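Local coordinates for hypothetical protein PA3499 (Pseudomonas aeruginosa, PDB 2IG8) that is of unknown function but belongs to the YjgF-like (endoribonuclease L-PSP) family, alpha/beta proteins, and is found here as an assembly of three chains, at residues G27-M32 with N77-N82; M35-A40 with H54-V59; L58-K63 with V126-W131; E100-A103 with F108-S111. One frame throughout, in Å; residues are numbered along the deposited sequence.

Contact 1 (G27-M32 with N77-N82); sequences GEELVM and NLYKLN
Glu-29 and Tyr-79 are brought together by the torsions of both chains. Tyr-79 holds its ring between the backbone N and the carbonyl carbon (chi1 64°), which sends the hydroxyl back toward strand 29-36, while the Glu-29 chain leaves with CG opposite the backbone N and then turns sharply at chi2 (82°) to bring its carboxylate forward. The phenol OH donates to Glu-29 OE2 across 2.5 Å, a short bond. It reaches OE2 on the syn side and only slightly out of the carboxylate plane. OE2 itself lies at the edge of the tyrosine ring, close to the ring plane, and the two flat groups are turned 78° against each other. Glu-29 OE1 has a weak, long ion pair with Arg-133. Glutamate and tyrosine suit this place because the two long side chains together bridge the width of the intervening strand, and tyrosine can bury an aromatic ring and still offer a donor at the end.

A purely apolar touch joins the same strands at a second point: Met-32 CE meets Leu-78 CD2 at 4.2 Å, the two chains crossing at about a right angle. A bend at chi3 turns CE toward Leu-78, and a flexible thioether can follow such a surface.

Strand 126-133 runs between the two segments, which explains why no backbone bonds join them. Tyr-79 and Lys-80 both face Trp-131 in a classic beta bulge, and the Tyr-79 side chain packs on that tryptophan. Met-32 and Leu-78 instead lie against helix 53-70, touching Leu-67 and Val-64 respectively.

Contact 2 (M35-A40 with H54-V59); sequences MTAHPA and HAQALV
An ST turn at Thr-36 to His-38 sets Ala-37 against Gln-56 and Val-59 of helix 53-70. Thr-36 OG1 accepts the backbone N-H of His-38, 3.3 Å from OG1 to N and fairly straight at 160°, so the threonine hydroxyl steadies the bend. The methyl of Ala-37 then points at the helix and fits between Gln-56 and Val-59. Its CB lies 3.7 Å from Val-59 CG1, and it also rests over the helix backbone, 3.8 Å from Gln-56 O. Gln-56 CB and CG each lie 4.0 Å from the same Ala-37 CB. Alanine suits this spot because the chains approach closely: the CA atoms of Ala-37 and Gln-56 are only 5.4 Å apart. Val-59 holds CG1 opposite its backbone N (chi1 167°), which lays that branch alongside both CA and CB of Ala-37, and a beta-branched residue fills the place without needing a long chain.

The polar link is indirect. A water accepts from Ala-37 N at 2.8 Å and donates to Gln-56 OE1 at 2.9 Å. The Gln-56 amide is well employed besides, since OE1 also receives Leu-125 N and NE2 donates to the carbonyls of Leu-51 and Glu-123.

Around this turn, His-38 stacks its ring on Phe-121, Thr-36 touches Glu-127 of strand 126-133, and Ala-57 on the helix packs against Ala-97 of helix 91-101.

Contact 3 (L58-K63 with V126-W131); sequences LVVLGK and VEIDAW
Beside Ile-128, which packs on Val-60, the Asp-129 carboxylate is gripped from the third subunit: OD1 by a salt bridge to Lys-80 NZ and OD2 by a hydrogen bond from Asn-82 ND2 of that subunit. The motif is a helix lying on a beta-sheet, at the heart of this alpha/beta fold. Helix 58-63 runs nearly along strand 126-131, with short-segment axes 8.7 Å apart at closest and N-to-C directions 28° apart.

No hydrogen bond crosses the interface, and branched aliphatic residues fill it. The CB of Val-60 is directed toward the strand. With CG1 opposite the backbone N (chi1 168°), it sets that methyl 3.6 Å from Ile-128 CB, while CG2 turns to Val-126 and lies 4.4 Å from its CG1. Valine is short enough for the backbones to come close, the CA atoms of Val-60 and Ile-128 being 7.0 Å apart.

Strand alternation sorts the other face. Glu-127 and Asp-129 point away from the helix, so this strand serves the core on one side and the trimer on the other.

Ile-128 has CG1 opposite its carbonyl carbon, and its chain is extended at chi2 (177°). CD1 lies against Val-60 CG1 at 3.8 Å and against Leu-61 as well. Leu-61 starts off to the side, but its torsions bring CD2 in to 4.1 Å from Ile-128 CD1.

Contact 4 (E100-A103 with F108-S111); sequences EFFA and FPAS
Phe-102 meets Phe-108 and Pro-109 inside the beta-alpha-beta unit of strand 78-85, helix 91-101 and strand 110-115, where the chain leaves the helix and soon turns back into the sheet. All of the contact is apolar or aromatic.

The clearest interaction is CH-pi. Pro-109 CD sits over one face of the Phe-102 ring, 4.0 Å from its centroid and 25° off the normal, displaced toward the CZ end. On the opposite face Phe-101 CD2 lies above the ring centre, so the Phe-102 ring is held between the proline and its own predecessor in sequence. Proline suits this position: its ring CH groups are somewhat polarised by the adjacent nitrogen, and its rigid ring offers a compact surface to an aromatic face.

The aromatic pair is less regular. The rings of Phe-102 and Phe-108 have centroids 5.6 Å apart and planes inclined at 75°, an oblique arrangement in which Phe-108 leads with its CD1-CE1 side. Two large rings fill this buried corner, and further apolar cover comes from Leu-78 and Leu-81, which touch Phe-102. Phe-108 also packs on Trp-20 of the second subunit.

A methylene-to-ring apolar contact completes the set. Chi1 of Phe-102 (-67°, CG opposite the carbonyl carbon) settles the ring against Pro-109, whereas the backbone itself directs CB toward 108-111 and puts Phe-102 CB 3.6 Å from Phe-108 CE1.

How the contacts relate
The centre of contact 3, aliphatic throughout, is about 2 Å from the centre of the chain; those of contacts 1, 2 and 4 lie about 9 to 11 Å from it, with touching residues mostly buried. Contacts 2 and 3 share helix 53-70, Leu-58 and Val-59 included, whereas contacts 1 and 2 use two parts of strand 29-36. Chemistry follows place: direct hydrogen bonding joins side chains across a strand in contact 1, a water mediates in contact 2, and rings dominate at the crossover in contact 4. Strand 78-85 ties contact 1 to contact 4 through Leu-81 and Ala-110, and His-54 to Glu-100 links contacts 2 and 4.

Contact 1 (G27-M32 with N77-N82)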
loop_
_atom_site.group_PDB
_atom_site.type_symbol
_atom_site.label_atom_id
_atom_site.label_comp_id
_atom_site.label_asym_id
_atom_site.label_seq_id
_atom_site.Cartn_x
_atom_site.Cartn_y
_atom_site.Cartn_z
ATOM N N GLY B 27 17.575 -7.645 -1.230
ATOM C CA GLY B 27 18.654 -6.705 -1.518
ATOM C C GLY B 27 18.873 -5.800 -0.314
ATOM O O GLY B 27 19.185 -6.273 0.774
ATOM N N GLU B 28 18.708 -4.497 -0.517
ATOM C CA GLU B 28 18.801 -3.499 0.554
ATOM C C GLU B 28 17.426 -3.185 1.154
ATOM O O GLU B 28 17.329 -2.506 2.165
ATOM C CB GLU B 28 19.429 -2.203 0.022
ATOM C CG GLU B 28 20.902 -2.332 -0.384
ATOM C CD GLU B 28 21.828 -2.642 0.790
ATOM O OE1 GLU B 28 21.532 -2.247 1.930
ATOM O OE2 GLU B 28 22.873 -3.273 0.564
ATOM N N GLU B 29 16.370 -3.665 0.512
ATOM C CA GLU B 29 15.001 -3.364 0.925
ATOM C C GLU B 29 14.549 -4.289 2.048
ATOM O O GLU B 29 14.560 -5.503 1.871
ATOM C CB GLU B 29 14.063 -3.525 -0.265
ATOM C CG GLU B 29 12.640 -3.069 0.023
ATOM C CD GLU B 29 12.452 -1.560 -0.110
ATOM O OE1 GLU B 29 13.238 -0.904 -0.838
ATOM O OE2 GLU B 29 11.480 -1.066 0.488
ATOM N N LEU B 30 14.145 -3.733 3.191
ATOM C CA LEU B 30 13.524 -4.542 4.263
ATOM C C LEU B 30 12.016 -4.534 4.102
ATOM O O LEU B 30 11.347 -3.553 4.406
ATOM C CB LEU B 30 13.897 -4.058 5.650
ATOM C CG LEU B 30 13.521 -5.041 6.775
ATOM C CD1 LEU B 30 14.216 -6.382 6.587
ATOM C CD2 LEU B 30 13.856 -4.416 8.141
ATOM N N VAL B 31 11.503 -5.622 3.570
ATOM C CA VAL B 31 10.084 -5.788 3.337
ATOM C C VAL B 31 9.496 -6.348 4.616
ATOM O O VAL B 31 9.974 -7.360 5.129
ATOM C CB VAL B 31 9.821 -6.753 2.170
ATOM C CG1 VAL B 31 8.315 -6.934 1.945
ATOM C CG2 VAL B 31 10.549 -6.284 0.876
ATOM N N MET B 32 8.460 -5.696 5.122
ATOM C CA MET B 32 7.890 -6.042 6.399
ATOM C C MET B 32 6.399 -6.238 6.287
ATOM O O MET B 32 5.721 -5.514 5.554
ATOM C CB MET B 32 8.158 -4.905 7.418
ATOM C CG MET B 32 9.633 -4.733 7.814
ATOM S SD MET B 32 9.996 -3.294 8.906
ATOM C CE MET B 32 10.425 -2.101 7.622
ATOM N N ASN B 77 16.240 4.323 8.295
ATOM C CA ASN B 77 16.022 3.535 7.082
ATOM C C ASN B 77 14.582 3.586 6.557
ATOM O O ASN B 77 14.337 3.259 5.404
ATOM C CB ASN B 77 16.369 2.065 7.338
ATOM C CG ASN B 77 17.845 1.828 7.610
ATOM O OD1 ASN B 77 18.732 2.601 7.201
ATOM N ND2 ASN B 77 18.119 0.731 8.278
ATOM N N LEU B 78 13.638 3.965 7.421
ATOM C CA LEU B 78 12.219 4.036 7.074
ATOM C C LEU B 78 11.969 5.203 6.117
ATOM O O LEU B 78 12.432 6.315 6.388
ATOM C CB LEU B 78 11.380 4.220 8.339
ATOM C CG LEU B 78 11.348 3.024 9.295
ATOM C CD1 LEU B 78 10.883 3.406 10.682
ATOM C CD2 LEU B 78 10.457 1.930 8.692
ATOM N N TYR B 79 11.283 4.943 5.006
ATOM C CA TYR B 79 10.921 6.003 4.062
ATOM C C TYR B 79 9.414 6.125 3.814
ATOM O O TYR B 79 8.972 7.101 3.245
ATOM C CB TYR B 79 11.683 5.838 2.738
ATOM C CG TYR B 79 11.374 4.593 1.952
ATOM C CD1 TYR B 79 10.283 4.544 1.095
ATOM C CD2 TYR B 79 12.166 3.456 2.067
ATOM C CE1 TYR B 79 9.994 3.397 0.361
ATOM C CE2 TYR B 79 11.866 2.292 1.351
ATOM C CZ TYR B 79 10.787 2.277 0.500
ATOM O OH TYR B 79 10.496 1.147 -0.237
ATOM N N LYS B 80 8.613 5.165 4.269
ATOM C CA LYS B 80 7.153 5.287 4.133
ATOM C C LYS B 80 6.473 4.500 5.247
ATOM O O LYS B 80 6.937 3.413 5.615
ATOM C CB LYS B 80 6.659 4.819 2.756
ATOM C CG LYS B 80 5.128 4.924 2.579
ATOM C CD LYS B 80 4.599 4.521 1.182
ATOM C CE LYS B 80 4.424 5.695 0.251
ATOM N NZ LYS B 80 3.811 5.335 -1.089
ATOM N N LEU B 81 5.402 5.069 5.788
ATOM C CA LEU B 81 4.562 4.401 6.780
ATOM C C LEU B 81 3.110 4.542 6.345
ATOM O O LEU B 81 2.570 5.662 6.304
ATOM C CB LEU B 81 4.738 5.049 8.149
ATOM C CG LEU B 81 6.126 5.067 8.761
ATOM C CD1 LEU B 81 6.178 5.958 10.029
ATOM C CD2 LEU B 81 6.577 3.687 9.081
ATOM N N ASN B 82 2.486 3.434 5.971
ATOM C CA ASN B 82 1.056 3.459 5.724
ATOM C C ASN B 82 0.309 2.985 6.955
ATOM O O ASN B 82 0.575 1.901 7.482
ATOM C CB ASN B 82 0.710 2.670 4.497
ATOM C CG ASN B 82 1.211 3.351 3.227
ATOM O OD1 ASN B 82 1.527 4.555 3.226
ATOM N ND2 ASN B 82 1.336 2.607 2.193
#

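Contact 2 (M35-A40 with H54-V59)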
loop_
_atom_site.group_PDB
_atom_site.type_symbol
_atom_site.label_atom_id
_atom_site.label_comp_id
_atom_site.label_asym_id
_atom_site.label_seq_id
_atom_site.Cartn_x
_atom_site.Cartn_y
_atom_site.Cartn_z
ATOM N N MET B 35 2.430 -4.385 11.079
ATOM C CA MET B 35 2.666 -4.581 12.501
ATOM C C MET B 35 1.550 -3.976 13.358
ATOM O O MET B 35 0.992 -2.924 13.040
ATOM C CB MET B 35 4.034 -4.008 12.888
ATOM C CG MET B 35 5.249 -4.849 12.390
ATOM S SD MET B 35 5.476 -6.464 13.181
ATOM C CE MET B 35 5.171 -7.550 11.752
ATOM N N THR B 36 1.219 -4.679 14.444
ATOM C CA THR B 36 0.181 -4.266 15.366
ATOM C C THR B 36 0.709 -4.395 16.803
ATOM O O THR B 36 1.780 -4.994 17.043
ATOM C CB THR B 36 -1.083 -5.129 15.259
ATOM O OG1 THR B 36 -0.854 -6.376 15.920
ATOM C CG2 THR B 36 -1.508 -5.371 13.803
ATOM N N ALA B 37 -0.063 -3.864 17.754
ATOM C CA ALA B 37 0.324 -3.896 19.149
ATOM C C ALA B 37 -0.162 -5.169 19.890
ATOM O O ALA B 37 -0.042 -5.266 21.091
ATOM C CB ALA B 37 -0.139 -2.598 19.871
ATOM N N HIS B 38 -0.677 -6.151 19.162
ATOM C CA HIS B 38 -1.032 -7.458 19.727
ATOM C C HIS B 38 0.258 -8.299 19.847
ATOM O O HIS B 38 1.065 -8.307 18.930
ATOM C CB HIS B 38 -2.028 -8.166 18.803
ATOM C CG HIS B 38 -2.517 -9.487 19.322
ATOM N ND1 HIS B 38 -2.000 -10.686 18.891
ATOM C CD2 HIS B 38 -3.462 -9.795 20.238
ATOM C CE1 HIS B 38 -2.607 -11.680 19.521
ATOM N NE2 HIS B 38 -3.491 -11.167 20.354
ATOM N N PRO B 39 0.414 -9.080 20.919
ATOM C CA PRO B 39 -0.498 -9.362 22.048
ATOM C C PRO B 39 -0.480 -8.438 23.253
ATOM O O PRO B 39 -1.278 -8.656 24.164
ATOM C CB PRO B 39 -0.089 -10.779 22.457
ATOM C CG PRO B 39 1.391 -10.823 22.189
ATOM C CD PRO B 39 1.598 -9.971 20.945
ATOM N N ALA B 40 0.368 -7.400 23.253
ATOM C CA ALA B 40 0.430 -6.446 24.355
ATOM C C ALA B 40 -0.955 -5.831 24.625
ATOM O O ALA B 40 -1.329 -5.632 25.787
ATOM C CB ALA B 40 1.461 -5.359 24.053
ATOM N N HIS B 54 -2.181 6.295 20.784
ATOM C CA HIS B 54 -0.821 6.759 20.922
ATOM C C HIS B 54 0.076 5.630 21.466
ATOM O O HIS B 54 1.128 5.368 20.902
ATOM C CB HIS B 54 -0.813 7.951 21.856
ATOM C CG HIS B 54 0.529 8.554 22.105
ATOM N ND1 HIS B 54 0.686 9.662 22.900
ATOM C CD2 HIS B 54 1.757 8.285 21.605
ATOM C CE1 HIS B 54 1.967 10.001 22.934
ATOM N NE2 HIS B 54 2.639 9.158 22.186
ATOM N N ALA B 55 -0.350 4.988 22.554
ATOM C CA ALA B 55 0.412 3.879 23.124
ATOM C C ALA B 55 0.560 2.706 22.116
ATOM O O ALA B 55 1.674 2.138 21.955
ATOM C CB ALA B 55 -0.183 3.411 24.486
ATOM N N GLN B 56 -0.530 2.360 21.433
ATOM C CA GLN B 56 -0.484 1.304 20.448
ATOM C C GLN B 56 0.482 1.665 19.311
ATOM O O GLN B 56 1.260 0.820 18.875
ATOM C CB GLN B 56 -1.862 0.964 19.894
ATOM C CG GLN B 56 -2.812 0.262 20.901
ATOM C CD GLN B 56 -4.008 -0.400 20.273
ATOM O OE1 GLN B 56 -3.954 -0.850 19.128
ATOM N NE2 GLN B 56 -5.112 -0.518 21.057
ATOM N N ALA B 57 0.415 2.898 18.824
ATOM C CA ALA B 57 1.270 3.284 17.691
ATOM C C ALA B 57 2.748 3.183 18.087
ATOM O O ALA B 57 3.565 2.716 17.314
ATOM C CB ALA B 57 0.922 4.672 17.183
ATOM N N LEU B 58 3.067 3.544 19.313
ATOM C CA LEU B 58 4.440 3.401 19.810
ATOM C C LEU B 58 4.916 1.947 19.928
ATOM O O LEU B 58 6.085 1.643 19.644
ATOM C CB LEU B 58 4.612 4.116 21.146
ATOM C CG LEU B 58 4.689 5.652 21.165
ATOM C CD1 LEU B 58 4.711 6.168 22.598
ATOM C CD2 LEU B 58 5.877 6.149 20.365
ATOM N N VAL B 59 4.050 1.054 20.409
ATOM C CA VAL B 59 4.362 -0.366 20.421
ATOM C C VAL B 59 4.617 -0.867 19.003
ATOM O O VAL B 59 5.589 -1.593 18.779
ATOM C CB VAL B 59 3.241 -1.214 21.103
ATOM C CG1 VAL B 59 3.423 -2.721 20.814
ATOM C CG2 VAL B 59 3.178 -0.894 22.621
HETATM O O HOH W 1 -2.001 -1.883 17.283
#

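Contact 3 (L58-K63 with V126-W131)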
loop_
_atom_site.group_PDB
_atom_site.type_symbol
_atom_site.label_atom_id
_atom_site.label_comp_id
_atom_site.label_asym_id
_atom_site.label_seq_id
_atom_site.Cartn_x
_atom_site.Cartn_y
_atom_site.Cartn_z
ATOM N N LEU B 58 3.067 3.544 19.313
ATOM C CA LEU B 58 4.440 3.401 19.810
ATOM C C LEU B 58 4.916 1.947 19.928
ATOM O O LEU B 58 6.085 1.643 19.644
ATOM C CB LEU B 58 4.612 4.116 21.146
ATOM C CG LEU B 58 4.689 5.652 21.165
ATOM C CD1 LEU B 58 4.711 6.168 22.598
ATOM C CD2 LEU B 58 5.877 6.149 20.365
ATOM N N VAL B 59 4.050 1.054 20.409
ATOM C CA VAL B 59 4.362 -0.366 20.421
ATOM C C VAL B 59 4.617 -0.867 19.003
ATOM O O VAL B 59 5.589 -1.593 18.779
ATOM C CB VAL B 59 3.241 -1.214 21.103
ATOM C CG1 VAL B 59 3.423 -2.721 20.814
ATOM C CG2 VAL B 59 3.178 -0.894 22.621
ATOM N N VAL B 60 3.761 -0.463 18.060
ATOM C CA VAL B 60 3.890 -0.841 16.661
ATOM C C VAL B 60 5.214 -0.353 16.092
ATOM O O VAL B 60 5.961 -1.149 15.525
ATOM C CB VAL B 60 2.708 -0.310 15.792
ATOM C CG1 VAL B 60 3.006 -0.456 14.267
ATOM C CG2 VAL B 60 1.427 -1.077 16.141
ATOM N N LEU B 61 5.517 0.942 16.274
ATOM C CA LEU B 61 6.794 1.488 15.814
ATOM C C LEU B 61 8.006 0.792 16.475
ATOM O O LEU B 61 8.996 0.528 15.808
ATOM C CB LEU B 61 6.837 3.032 15.978
ATOM C CG LEU B 61 5.844 3.807 15.081
ATOM C CD1 LEU B 61 5.692 5.283 15.529
ATOM C CD2 LEU B 61 6.250 3.699 13.571
ATOM N N GLY B 62 7.906 0.436 17.763
ATOM C CA GLY B 62 8.925 -0.412 18.424
ATOM C C GLY B 62 9.133 -1.764 17.759
ATOM O O GLY B 62 10.262 -2.253 17.676
ATOM N N LYS B 63 8.052 -2.386 17.289
ATOM C CA LYS B 63 8.163 -3.641 16.546
ATOM C C LYS B 63 8.911 -3.450 15.207
ATOM O O LYS B 63 9.829 -4.206 14.887
ATOM C CB LYS B 63 6.790 -4.269 16.328
ATOM C CG LYS B 63 6.198 -4.806 17.629
ATOM C CD LYS B 63 4.905 -5.592 17.413
ATOM C CE LYS B 63 4.390 -6.097 18.758
ATOM N NZ LYS B 63 3.173 -6.815 18.589
ATOM N N VAL B 126 -4.762 0.353 15.577
ATOM C CA VAL B 126 -3.834 0.741 14.508
ATOM C C VAL B 126 -2.979 -0.423 14.017
ATOM O O VAL B 126 -2.626 -1.345 14.769
ATOM C CB VAL B 126 -2.952 1.970 14.940
ATOM C CG1 VAL B 126 -2.019 1.602 16.122
ATOM C CG2 VAL B 126 -2.116 2.529 13.766
ATOM N N GLU B 127 -2.683 -0.390 12.719
ATOM C CA GLU B 127 -1.721 -1.272 12.101
ATOM C C GLU B 127 -0.886 -0.405 11.154
ATOM O O GLU B 127 -1.420 0.490 10.499
ATOM C CB GLU B 127 -2.430 -2.402 11.343
ATOM C CG GLU B 127 -1.490 -3.303 10.582
ATOM C CD GLU B 127 -2.011 -4.738 10.394
ATOM O OE1 GLU B 127 -3.106 -5.086 10.875
ATOM O OE2 GLU B 127 -1.287 -5.525 9.771
ATOM N N ILE B 128 0.418 -0.647 11.133
ATOM C CA ILE B 128 1.297 0.109 10.267
ATOM C C ILE B 128 2.090 -0.802 9.351
ATOM O O ILE B 128 2.706 -1.788 9.796
ATOM C CB ILE B 128 2.240 1.018 11.068
ATOM C CG1 ILE B 128 1.423 2.009 11.920
ATOM C CG2 ILE B 128 3.217 1.713 10.100
ATOM C CD1 ILE B 128 2.254 2.959 12.859
ATOM N N ASP B 129 2.045 -0.467 8.062
ATOM C CA ASP B 129 2.833 -1.110 7.035
ATOM C C ASP B 129 4.025 -0.211 6.738
ATOM O O ASP B 129 3.844 0.908 6.218
ATOM C CB ASP B 129 1.957 -1.307 5.783
ATOM C CG ASP B 129 2.551 -2.283 4.766
ATOM O OD1 ASP B 129 3.645 -2.868 5.001
ATOM O OD2 ASP B 129 1.931 -2.446 3.689
ATOM N N ALA B 130 5.221 -0.661 7.115
ATOM C CA ALA B 130 6.446 0.164 7.084
ATOM C C ALA B 130 7.337 -0.271 5.911
ATOM O O ALA B 130 7.505 -1.469 5.644
ATOM C CB ALA B 130 7.239 0.055 8.409
ATOM N N TRP B 131 7.892 0.717 5.220
ATOM C CA TRP B 131 8.835 0.484 4.129
ATOM C C TRP B 131 10.172 1.092 4.524
ATOM O O TRP B 131 10.222 2.249 5.001
ATOM C CB TRP B 131 8.338 1.119 2.826
ATOM C CG TRP B 131 6.931 0.718 2.450
ATOM C CD1 TRP B 131 5.776 1.169 3.022
ATOM C CD2 TRP B 131 6.534 -0.206 1.432
ATOM N NE1 TRP B 131 4.696 0.576 2.442
ATOM C CE2 TRP B 131 5.124 -0.263 1.450
ATOM C CE3 TRP B 131 7.228 -0.995 0.515
ATOM C CZ2 TRP B 131 4.392 -1.075 0.587
ATOM C CZ3 TRP B 131 6.495 -1.823 -0.369
ATOM C CH2 TRP B 131 5.089 -1.853 -0.320
#

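Contact 4 (E100-A103 with F108-S111)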
loop_
_atom_site.group_PDB
_atom_site.type_symbol
_atom_site.label_atom_id
_atom_site.label_comp_id
_atom_site.label_asym_id
_atom_site.label_seq_id
_atom_site.Cartn_x
_atom_site.Cartn_y
_atom_site.Cartn_z
ATOM N N GLU B 100 7.466 11.456 18.808
ATOM C CA GLU B 100 8.310 10.901 19.860
ATOM C C GLU B 100 9.301 9.879 19.328
ATOM O O GLU B 100 10.473 9.919 19.673
ATOM C CB GLU B 100 7.439 10.335 20.998
ATOM C CG GLU B 100 6.664 11.426 21.674
ATOM C CD GLU B 100 5.609 10.941 22.683
ATOM O OE1 GLU B 100 5.327 9.720 22.759
ATOM O OE2 GLU B 100 5.050 11.831 23.364
ATOM N N PHE B 101 8.836 8.985 18.456
ATOM C CA PHE B 101 9.655 7.924 17.871
ATOM C C PHE B 101 10.776 8.487 17.006
ATOM O O PHE B 101 11.899 7.979 17.015
ATOM C CB PHE B 101 8.760 7.004 17.045
ATOM C CG PHE B 101 9.453 5.773 16.493
ATOM C CD1 PHE B 101 9.794 4.723 17.320
ATOM C CD2 PHE B 101 9.707 5.656 15.155
ATOM C CE1 PHE B 101 10.411 3.588 16.809
ATOM C CE2 PHE B 101 10.298 4.503 14.622
ATOM C CZ PHE B 101 10.648 3.473 15.475
ATOM N N PHE B 102 10.464 9.548 16.275
ATOM C CA PHE B 102 11.434 10.220 15.441
ATOM C C PHE B 102 12.017 11.471 16.107
ATOM O O PHE B 102 12.406 12.417 15.416
ATOM C CB PHE B 102 10.768 10.577 14.102
ATOM C CG PHE B 102 10.410 9.376 13.264
ATOM C CD1 PHE B 102 11.410 8.618 12.682
ATOM C CD2 PHE B 102 9.086 9.015 13.049
ATOM C CE1 PHE B 102 11.116 7.499 11.895
ATOM C CE2 PHE B 102 8.765 7.860 12.255
ATOM C CZ PHE B 102 9.785 7.127 11.687
ATOM N N ALA B 103 12.115 11.475 17.434
ATOM C CA ALA B 103 12.679 12.639 18.158
ATOM C C ALA B 103 14.102 13.001 17.709
ATOM O O ALA B 103 14.520 14.145 17.873
ATOM C CB ALA B 103 12.640 12.415 19.656
ATOM N N PHE B 108 10.662 13.175 8.313
ATOM C CA PHE B 108 9.821 12.026 8.552
ATOM C C PHE B 108 9.591 11.210 7.273
ATOM O O PHE B 108 9.637 11.747 6.146
ATOM C CB PHE B 108 8.470 12.480 9.113
ATOM C CG PHE B 108 8.532 13.051 10.499
ATOM C CD1 PHE B 108 8.212 12.268 11.604
ATOM C CD2 PHE B 108 8.877 14.380 10.705
ATOM C CE1 PHE B 108 8.232 12.762 12.871
ATOM C CE2 PHE B 108 8.916 14.917 12.024
ATOM C CZ PHE B 108 8.602 14.072 13.112
ATOM N N PRO B 109 9.299 9.912 7.433
ATOM C CA PRO B 109 8.849 9.145 6.279
ATOM C C PRO B 109 7.591 9.726 5.618
ATOM O O PRO B 109 6.792 10.399 6.273
ATOM C CB PRO B 109 8.515 7.775 6.874
ATOM C CG PRO B 109 9.317 7.684 8.115
ATOM C CD PRO B 109 9.362 9.074 8.655
ATOM N N ALA B 110 7.391 9.411 4.345
ATOM C CA ALA B 110 6.111 9.673 3.700
ATOM C C ALA B 110 5.049 8.817 4.404
ATOM O O ALA B 110 5.377 7.867 5.103
ATOM C CB ALA B 110 6.173 9.336 2.210
ATOM N N SER B 111 3.784 9.206 4.267
ATOM C CA SER B 111 2.696 8.494 4.948
ATOM C C SER B 111 1.362 8.623 4.266
ATOM O O SER B 111 1.072 9.633 3.629
ATOM C CB SER B 111 2.550 9.013 6.362
ATOM O OG SER B 111 1.583 8.241 7.079
#